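Local coordinates for putative hydrolase (Bacteroides ovatus, PDB 4HBS), which is of unknown function but is a putative hydrolase built as a five-bladed beta-propeller, at residues Arg30-Lys41 with Thr337-Asp346. Numbering follows the deposited sequence.
Sequences RSGQYWKVFVYK and TLFTLPEFLD
Val39 lays its CG1 methyl over one face of the Phe339 ring where two neighbouring blades of the five-bladed beta-propeller pack together. Strand 333-340 is an outer strand of one four-stranded blade, while strand 38-42 belongs to the blade that also contains strand 399-403. Val39 CG1 stands 4.0 Å from the centroid of the Phe339 ring, 21° off its normal, a CH-pi contact displaced toward the CD2-CE2 side. Val39 holds CG1 anti to its backbone N (chi1 -178°), which sets CG2 beside Phe339 CB, 3.8 Å away; a branched residue thus covers both the ring and its root. Phenylalanine suits the other side, presenting a broad apolar face to Val39 while also touching Val320 of its own sheet and Ile373 of the next. Without the two methyls, as with an alanine here, a gap is likely to open over the ring face and the Phe339 ring would probably be freer to turn. In the loop before strand 38-42, the aliphatic part of Gln33 is what touches: CB lies 3.4 Å from Leu338 O, while NE2 turns away to a weak hydrogen bond with Pro28 O. Gly32 brings its CA within 3.8 Å of Thr340 OG1, a hydroxyl hydrogen-bonded to Asp319. In the loop beyond strand 333-340, Asp346 meets Lys41, the two side chains coming from opposite directions; a long lysine chain suits the place because it spans the gap to the carboxylate. Their salt bridge is long, 3.6 Å from Lys41 NZ to Asp346 OD2, and a water supplements it, accepting from Lys41 NZ at 3.0 Å and donating weakly to Asp346 OD1.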
ATOM      1  N   ARG A  30      -1.485 -23.985  -6.824  1.00 83.16           N
ATOM      2  CA  ARG A  30      -1.966 -23.341  -8.042  1.00 83.02           C
ATOM      3  C   ARG A  30      -1.276 -23.919  -9.283  1.00 89.16           C
ATOM      4  O   ARG A  30      -1.917 -24.592 -10.093  1.00 89.83           O
ATOM      5  CB  ARG A  30      -1.766 -21.798  -8.001  1.00 82.96           C
ATOM      6  CG  ARG A  30      -1.963 -21.095  -6.638  1.00 94.06           C
ATOM      7  CD  ARG A  30      -2.943 -19.953  -6.704  1.00106.21           C
ATOM      8  NE  ARG A  30      -4.337 -20.407  -6.585  1.00115.39           N
ATOM      9  CZ  ARG A  30      -5.390 -19.902  -7.241  1.00126.38           C
ATOM     10  NH1 ARG A  30      -5.230 -18.914  -8.125  1.00106.96           N
ATOM     11  NH2 ARG A  30      -6.609 -20.391  -7.031  1.00113.19           N
ATOM     12  N   SER A  31       0.054 -23.716  -9.351  1.00 85.88           N
ATOM     13  CA  SER A  31       0.994 -24.029 -10.453  1.00 86.52           C
ATOM     14  C   SER A  31       2.215 -23.113 -10.283  1.00 89.09           C
ATOM     15  O   SER A  31       3.361 -23.576 -10.314  1.00 89.26           O
ATOM     16  CB  SER A  31       0.351 -23.815 -11.831  1.00 90.38           C
ATOM     17  OG  SER A  31       1.312 -23.740 -12.876  1.00 99.86           O
ATOM     18  N   GLY A  32       1.930 -21.812 -10.085  1.00 83.49           N
ATOM     19  CA  GLY A  32       2.926 -20.773  -9.845  1.00 81.56           C
ATOM     20  C   GLY A  32       3.665 -20.915  -8.519  1.00 80.51           C
ATOM     21  O   GLY A  32       4.854 -20.569  -8.448  1.00 81.46           O
ATOM     22  N   GLN A  33       2.986 -21.451  -7.455  1.00 70.40           N
ATOM     23  CA  GLN A  33       3.634 -21.608  -6.144  1.00 67.47           C
ATOM     24  C   GLN A  33       4.294 -22.986  -5.918  1.00 67.24           C
ATOM     25  O   GLN A  33       3.819 -24.028  -6.390  1.00 67.28           O
ATOM     26  CB  GLN A  33       2.690 -21.305  -4.969  1.00 67.50           C
ATOM     27  CG  GLN A  33       1.358 -22.038  -4.982  1.00 70.75           C
ATOM     28  CD  GLN A  33       0.906 -22.486  -3.625  1.00 88.84           C
ATOM     29  OE1 GLN A  33       1.682 -22.551  -2.678  1.00 83.33           O
ATOM     30  NE2 GLN A  33      -0.373 -22.792  -3.488  1.00 83.91           N
ATOM     31  N   TYR A  34       5.406 -22.935  -5.135  1.00 60.05           N
ATOM     32  CA  TYR A  34       6.262 -24.045  -4.689  1.00 58.75           C
ATOM     33  C   TYR A  34       5.493 -24.844  -3.655  1.00 60.00           C
ATOM     34  O   TYR A  34       4.787 -24.254  -2.848  1.00 59.61           O
ATOM     35  CB  TYR A  34       7.557 -23.434  -4.086  1.00 59.57           C
ATOM     36  CG  TYR A  34       8.631 -24.379  -3.581  1.00 62.95           C
ATOM     37  CD1 TYR A  34       9.031 -25.480  -4.332  1.00 66.20           C
ATOM     38  CD2 TYR A  34       9.383 -24.063  -2.450  1.00 64.24           C
ATOM     39  CE1 TYR A  34      10.089 -26.294  -3.919  1.00 68.58           C
ATOM     40  CE2 TYR A  34      10.450 -24.861  -2.037  1.00 66.67           C
ATOM     41  CZ  TYR A  34      10.800 -25.976  -2.768  1.00 73.50           C
ATOM     42  OH  TYR A  34      11.863 -26.739  -2.337  1.00 73.36           O
ATOM     43  N   TRP A  35       5.584 -26.168  -3.690  1.00 55.03           N
ATOM     44  CA  TRP A  35       4.843 -27.040  -2.761  1.00 54.02           C
ATOM     45  C   TRP A  35       5.184 -26.827  -1.242  1.00 56.08           C
ATOM     46  O   TRP A  35       4.339 -27.134  -0.407  1.00 55.43           O
ATOM     47  CB  TRP A  35       5.033 -28.515  -3.144  1.00 54.20           C
ATOM     48  CG  TRP A  35       6.440 -29.032  -2.998  1.00 56.53           C
ATOM     49  CD1 TRP A  35       7.451 -28.954  -3.913  1.00 59.82           C
ATOM     50  CD2 TRP A  35       6.954 -29.773  -1.895  1.00 57.51           C
ATOM     51  NE1 TRP A  35       8.574 -29.578  -3.428  1.00 60.50           N
ATOM     52  CE2 TRP A  35       8.293 -30.100  -2.195  1.00 62.30           C
ATOM     53  CE3 TRP A  35       6.427 -30.151  -0.656  1.00 59.09           C
ATOM     54  CZ2 TRP A  35       9.099 -30.815  -1.313  1.00 63.12           C
ATOM     55  CZ3 TRP A  35       7.224 -30.868   0.216  1.00 62.00           C
ATOM     56  CH2 TRP A  35       8.539 -31.204  -0.119  1.00 63.83           C
ATOM     57  N   LYS A  36       6.385 -26.309  -0.890  1.00 51.61           N
ATOM     58  CA  LYS A  36       6.729 -26.049   0.526  1.00 51.37           C
ATOM     59  C   LYS A  36       6.143 -24.682   1.021  1.00 54.39           C
ATOM     60  O   LYS A  36       6.210 -24.384   2.225  1.00 54.22           O
ATOM     61  CB  LYS A  36       8.259 -26.039   0.748  1.00 54.18           C
ATOM     62  CG  LYS A  36       8.997 -27.336   0.448  1.00 61.07           C
ATOM     63  CD  LYS A  36      10.451 -27.250   0.959  1.00 72.15           C
ATOM     64  CE  LYS A  36      11.231 -28.543   0.857  1.00 86.19           C
ATOM     65  NZ  LYS A  36      12.469 -28.394   0.049  1.00 98.86           N
ATOM     66  N   VAL A  37       5.621 -23.838   0.096  1.00 48.39           N
ATOM     67  CA  VAL A  37       5.079 -22.533   0.443  1.00 46.16           C
ATOM     68  C   VAL A  37       3.567 -22.677   0.675  1.00 49.71           C
ATOM     69  O   VAL A  37       2.850 -23.080  -0.230  1.00 48.25           O
ATOM     70  CB  VAL A  37       5.427 -21.503  -0.663  1.00 48.70           C
ATOM     71  CG1 VAL A  37       4.696 -20.178  -0.441  1.00 47.30           C
ATOM     72  CG2 VAL A  37       6.938 -21.275  -0.720  1.00 49.00           C
ATOM     73  N   PHE A  38       3.092 -22.360   1.899  1.00 46.93           N
ATOM     74  CA  PHE A  38       1.671 -22.445   2.255  1.00 46.05           C
ATOM     75  C   PHE A  38       1.046 -21.075   2.159  1.00 49.41           C
ATOM     76  O   PHE A  38       1.465 -20.171   2.867  1.00 48.81           O
ATOM     77  CB  PHE A  38       1.503 -23.034   3.653  1.00 48.65           C
ATOM     78  CG  PHE A  38       2.155 -24.389   3.753  1.00 51.72           C
ATOM     79  CD1 PHE A  38       1.536 -25.517   3.222  1.00 54.15           C
ATOM     80  CD2 PHE A  38       3.456 -24.519   4.231  1.00 55.15           C
ATOM     81  CE1 PHE A  38       2.167 -26.765   3.256  1.00 56.20           C
ATOM     82  CE2 PHE A  38       4.084 -25.772   4.266  1.00 58.91           C
ATOM     83  CZ  PHE A  38       3.439 -26.883   3.765  1.00 56.73           C
ATOM     84  N   VAL A  39       0.079 -20.914   1.235  1.00 45.95           N
ATOM     85  CA  VAL A  39      -0.635 -19.660   0.988  1.00 44.51           C
ATOM     86  C   VAL A  39      -2.046 -19.801   1.527  1.00 49.36           C
ATOM     87  O   VAL A  39      -2.685 -20.836   1.315  1.00 49.75           O
ATOM     88  CB  VAL A  39      -0.660 -19.314  -0.518  1.00 47.52           C
ATOM     89  CG1 VAL A  39      -1.359 -17.984  -0.760  1.00 46.14           C
ATOM     90  CG2 VAL A  39       0.742 -19.288  -1.106  1.00 47.55           C
ATOM     91  N   TYR A  40      -2.544 -18.749   2.191  1.00 45.34           N
ATOM     92  CA  TYR A  40      -3.872 -18.740   2.786  1.00 44.39           C
ATOM     93  C   TYR A  40      -4.618 -17.496   2.466  1.00 47.79           C
ATOM     94  O   TYR A  40      -4.003 -16.438   2.361  1.00 48.13           O
ATOM     95  CB  TYR A  40      -3.764 -18.785   4.314  1.00 45.28           C
ATOM     96  CG  TYR A  40      -3.138 -20.025   4.886  1.00 46.65           C
ATOM     97  CD1 TYR A  40      -1.759 -20.146   4.989  1.00 48.69           C
ATOM     98  CD2 TYR A  40      -3.921 -21.036   5.429  1.00 48.13           C
ATOM     99  CE1 TYR A  40      -1.170 -21.294   5.522  1.00 50.44           C
ATOM    100  CE2 TYR A  40      -3.347 -22.178   5.990  1.00 50.01           C
ATOM    101  CZ  TYR A  40      -1.969 -22.300   6.040  1.00 55.92           C
ATOM    102  OH  TYR A  40      -1.392 -23.425   6.571  1.00 57.17           O
ATOM    103  N   LYS A  41      -5.952 -17.587   2.426  1.00 42.63           N
ATOM    104  CA  LYS A  41      -6.821 -16.427   2.328  1.00 41.26           C
ATOM    105  C   LYS A  41      -7.094 -15.998   3.770  1.00 47.32           C
ATOM    106  O   LYS A  41      -7.576 -16.833   4.533  1.00 49.05           O
ATOM    107  CB  LYS A  41      -8.154 -16.782   1.635  1.00 42.51           C
ATOM    108  CG  LYS A  41      -8.077 -17.149   0.184  1.00 49.60           C
ATOM    109  CD  LYS A  41      -9.444 -17.669  -0.309  1.00 55.84           C
ATOM    110  CE  LYS A  41      -9.600 -17.608  -1.818  1.00 69.96           C
ATOM    111  NZ  LYS A  41     -10.219 -18.848  -2.377  1.00 87.37           N
ATOM    112  N   THR A 337       8.462 -17.023  -8.165  1.00 47.46           N
ATOM    113  CA  THR A 337       7.042 -16.702  -8.113  1.00 45.70           C
ATOM    114  C   THR A 337       6.563 -17.205  -6.753  1.00 51.20           C
ATOM    115  O   THR A 337       6.570 -18.414  -6.499  1.00 51.86           O
ATOM    116  CB  THR A 337       6.295 -17.265  -9.310  1.00 47.16           C
ATOM    117  OG1 THR A 337       6.798 -16.617 -10.477  1.00 49.53           O
ATOM    118  CG2 THR A 337       4.812 -17.024  -9.228  1.00 41.00           C
ATOM    119  N   LEU A 338       6.227 -16.266  -5.849  1.00 47.85           N
ATOM    120  CA  LEU A 338       5.761 -16.592  -4.500  1.00 47.99           C
ATOM    121  C   LEU A 338       4.437 -17.325  -4.599  1.00 52.18           C
ATOM    122  O   LEU A 338       4.307 -18.443  -4.095  1.00 53.13           O
ATOM    123  CB  LEU A 338       5.639 -15.314  -3.674  1.00 47.49           C
ATOM    124  CG  LEU A 338       5.425 -15.476  -2.192  1.00 53.17           C
ATOM    125  CD1 LEU A 338       6.587 -16.188  -1.547  1.00 54.23           C
ATOM    126  CD2 LEU A 338       5.201 -14.116  -1.532  1.00 56.69           C
ATOM    127  N   PHE A 339       3.499 -16.747  -5.341  1.00 47.66           N
ATOM    128  CA  PHE A 339       2.210 -17.360  -5.637  1.00 46.72           C
ATOM    129  C   PHE A 339       1.459 -16.542  -6.696  1.00 48.64           C
ATOM    130  O   PHE A 339       1.891 -15.447  -7.049  1.00 47.64           O
ATOM    131  CB  PHE A 339       1.367 -17.527  -4.370  1.00 48.19           C
ATOM    132  CG  PHE A 339       0.678 -16.292  -3.845  1.00 49.02           C
ATOM    133  CD1 PHE A 339       1.387 -15.331  -3.135  1.00 51.52           C
ATOM    134  CD2 PHE A 339      -0.703 -16.148  -3.949  1.00 50.78           C
ATOM    135  CE1 PHE A 339       0.735 -14.218  -2.593  1.00 51.06           C
ATOM    136  CE2 PHE A 339      -1.356 -15.060  -3.364  1.00 51.90           C
ATOM    137  CZ  PHE A 339      -0.634 -14.104  -2.691  1.00 49.19           C
ATOM    138  N   THR A 340       0.349 -17.083  -7.188  1.00 44.89           N
ATOM    139  CA  THR A 340      -0.492 -16.451  -8.203  1.00 43.59           C
ATOM    140  C   THR A 340      -1.806 -16.046  -7.583  1.00 47.02           C
ATOM    141  O   THR A 340      -2.488 -16.887  -7.011  1.00 48.09           O
ATOM    142  CB  THR A 340      -0.696 -17.394  -9.360  1.00 49.80           C
ATOM    143  OG1 THR A 340       0.585 -17.840  -9.800  1.00 55.39           O
ATOM    144  CG2 THR A 340      -1.414 -16.735 -10.506  1.00 48.45           C
ATOM    145  N   LEU A 341      -2.172 -14.767  -7.693  1.00 41.49           N
ATOM    146  CA  LEU A 341      -3.399 -14.253  -7.091  1.00 40.11           C
ATOM    147  C   LEU A 341      -4.615 -14.786  -7.810  1.00 44.45           C
ATOM    148  O   LEU A 341      -4.530 -15.032  -9.006  1.00 44.76           O
ATOM    149  CB  LEU A 341      -3.403 -12.726  -7.103  1.00 39.02           C
ATOM    150  CG  LEU A 341      -2.382 -12.102  -6.158  1.00 42.44           C
ATOM    151  CD1 LEU A 341      -1.985 -10.704  -6.601  1.00 41.32           C
ATOM    152  CD2 LEU A 341      -2.901 -12.095  -4.751  1.00 44.78           C
ATOM    153  N   PRO A 342      -5.759 -14.979  -7.115  1.00 41.45           N
ATOM    154  CA  PRO A 342      -6.941 -15.544  -7.782  1.00 41.93           C
ATOM    155  C   PRO A 342      -7.426 -14.792  -9.011  1.00 48.93           C
ATOM    156  O   PRO A 342      -7.303 -13.574  -9.098  1.00 48.02           O
ATOM    157  CB  PRO A 342      -8.017 -15.502  -6.700  1.00 43.37           C
ATOM    158  CG  PRO A 342      -7.290 -15.489  -5.429  1.00 47.46           C
ATOM    159  CD  PRO A 342      -6.005 -14.773  -5.674  1.00 42.75           C
ATOM    160  N   GLU A 343      -8.016 -15.542  -9.949  1.00 47.95           N
ATOM    161  CA  GLU A 343      -8.604 -15.007 -11.177  1.00 47.74           C
ATOM    162  C   GLU A 343     -10.046 -14.491 -10.875  1.00 49.46           C
ATOM    163  O   GLU A 343     -10.535 -13.582 -11.559  1.00 48.34           O
ATOM    164  CB  GLU A 343      -8.607 -16.134 -12.225  1.00 50.54           C
ATOM    165  CG  GLU A 343      -8.989 -15.749 -13.645  1.00 63.09           C
ATOM    166  CD  GLU A 343      -9.233 -16.960 -14.528  1.00 85.88           C
ATOM    167  OE1 GLU A 343      -8.690 -18.046 -14.214  1.00 74.56           O
ATOM    168  OE2 GLU A 343      -9.979 -16.831 -15.528  1.00 86.85           O
ATOM    169  N   PHE A 344     -10.697 -15.062  -9.815  1.00 44.97           N
ATOM    170  CA  PHE A 344     -12.065 -14.744  -9.380  1.00 43.76           C
ATOM    171  C   PHE A 344     -12.119 -14.281  -7.925  1.00 46.48           C
ATOM    172  O   PHE A 344     -11.388 -14.817  -7.088  1.00 45.04           O
ATOM    173  CB  PHE A 344     -12.912 -15.997  -9.504  1.00 46.12           C
ATOM    174  CG  PHE A 344     -12.930 -16.561 -10.887  1.00 48.50           C
ATOM    175  CD1 PHE A 344     -13.860 -16.127 -11.816  1.00 51.41           C
ATOM    176  CD2 PHE A 344     -11.998 -17.514 -11.278  1.00 52.46           C
ATOM    177  CE1 PHE A 344     -13.899 -16.677 -13.098  1.00 55.43           C
ATOM    178  CE2 PHE A 344     -12.009 -18.035 -12.573  1.00 54.00           C
ATOM    179  CZ  PHE A 344     -12.966 -17.622 -13.472  1.00 54.07           C
ATOM    180  N   LEU A 345     -13.011 -13.315  -7.616  1.00 43.19           N
ATOM    181  CA  LEU A 345     -13.195 -12.800  -6.251  1.00 42.92           C
ATOM    182  C   LEU A 345     -14.312 -13.539  -5.531  1.00 49.66           C
ATOM    183  O   LEU A 345     -15.305 -13.883  -6.159  1.00 49.37           O
ATOM    184  CB  LEU A 345     -13.541 -11.308  -6.280  1.00 41.77           C
ATOM    185  CG  LEU A 345     -12.590 -10.405  -7.012  1.00 44.64           C
ATOM    186  CD1 LEU A 345     -13.114  -8.998  -7.042  1.00 43.71           C
ATOM    187  CD2 LEU A 345     -11.206 -10.455  -6.408  1.00 46.70           C
ATOM    188  N   ASP A 346     -14.162 -13.767  -4.204  1.00 48.74           N
ATOM    189  CA  ASP A 346     -15.199 -14.410  -3.371  1.00 50.20           C
ATOM    190  C   ASP A 346     -16.229 -13.318  -3.091  1.00 51.53           C
ATOM    191  O   ASP A 346     -16.113 -12.551  -2.139  1.00 51.92           O
ATOM    192  CB  ASP A 346     -14.586 -15.027  -2.098  1.00 53.78           C
ATOM    193  CG  ASP A 346     -13.613 -16.190  -2.374  1.00 76.43           C
ATOM    194  OD1 ASP A 346     -13.622 -16.731  -3.531  1.00 77.25           O
ATOM    195  OD2 ASP A 346     -12.870 -16.583  -1.433  1.00 87.42           O
TER
HETATM  196  O   HOH W   1     -12.984 -19.884  -2.380  1.00 51.52           O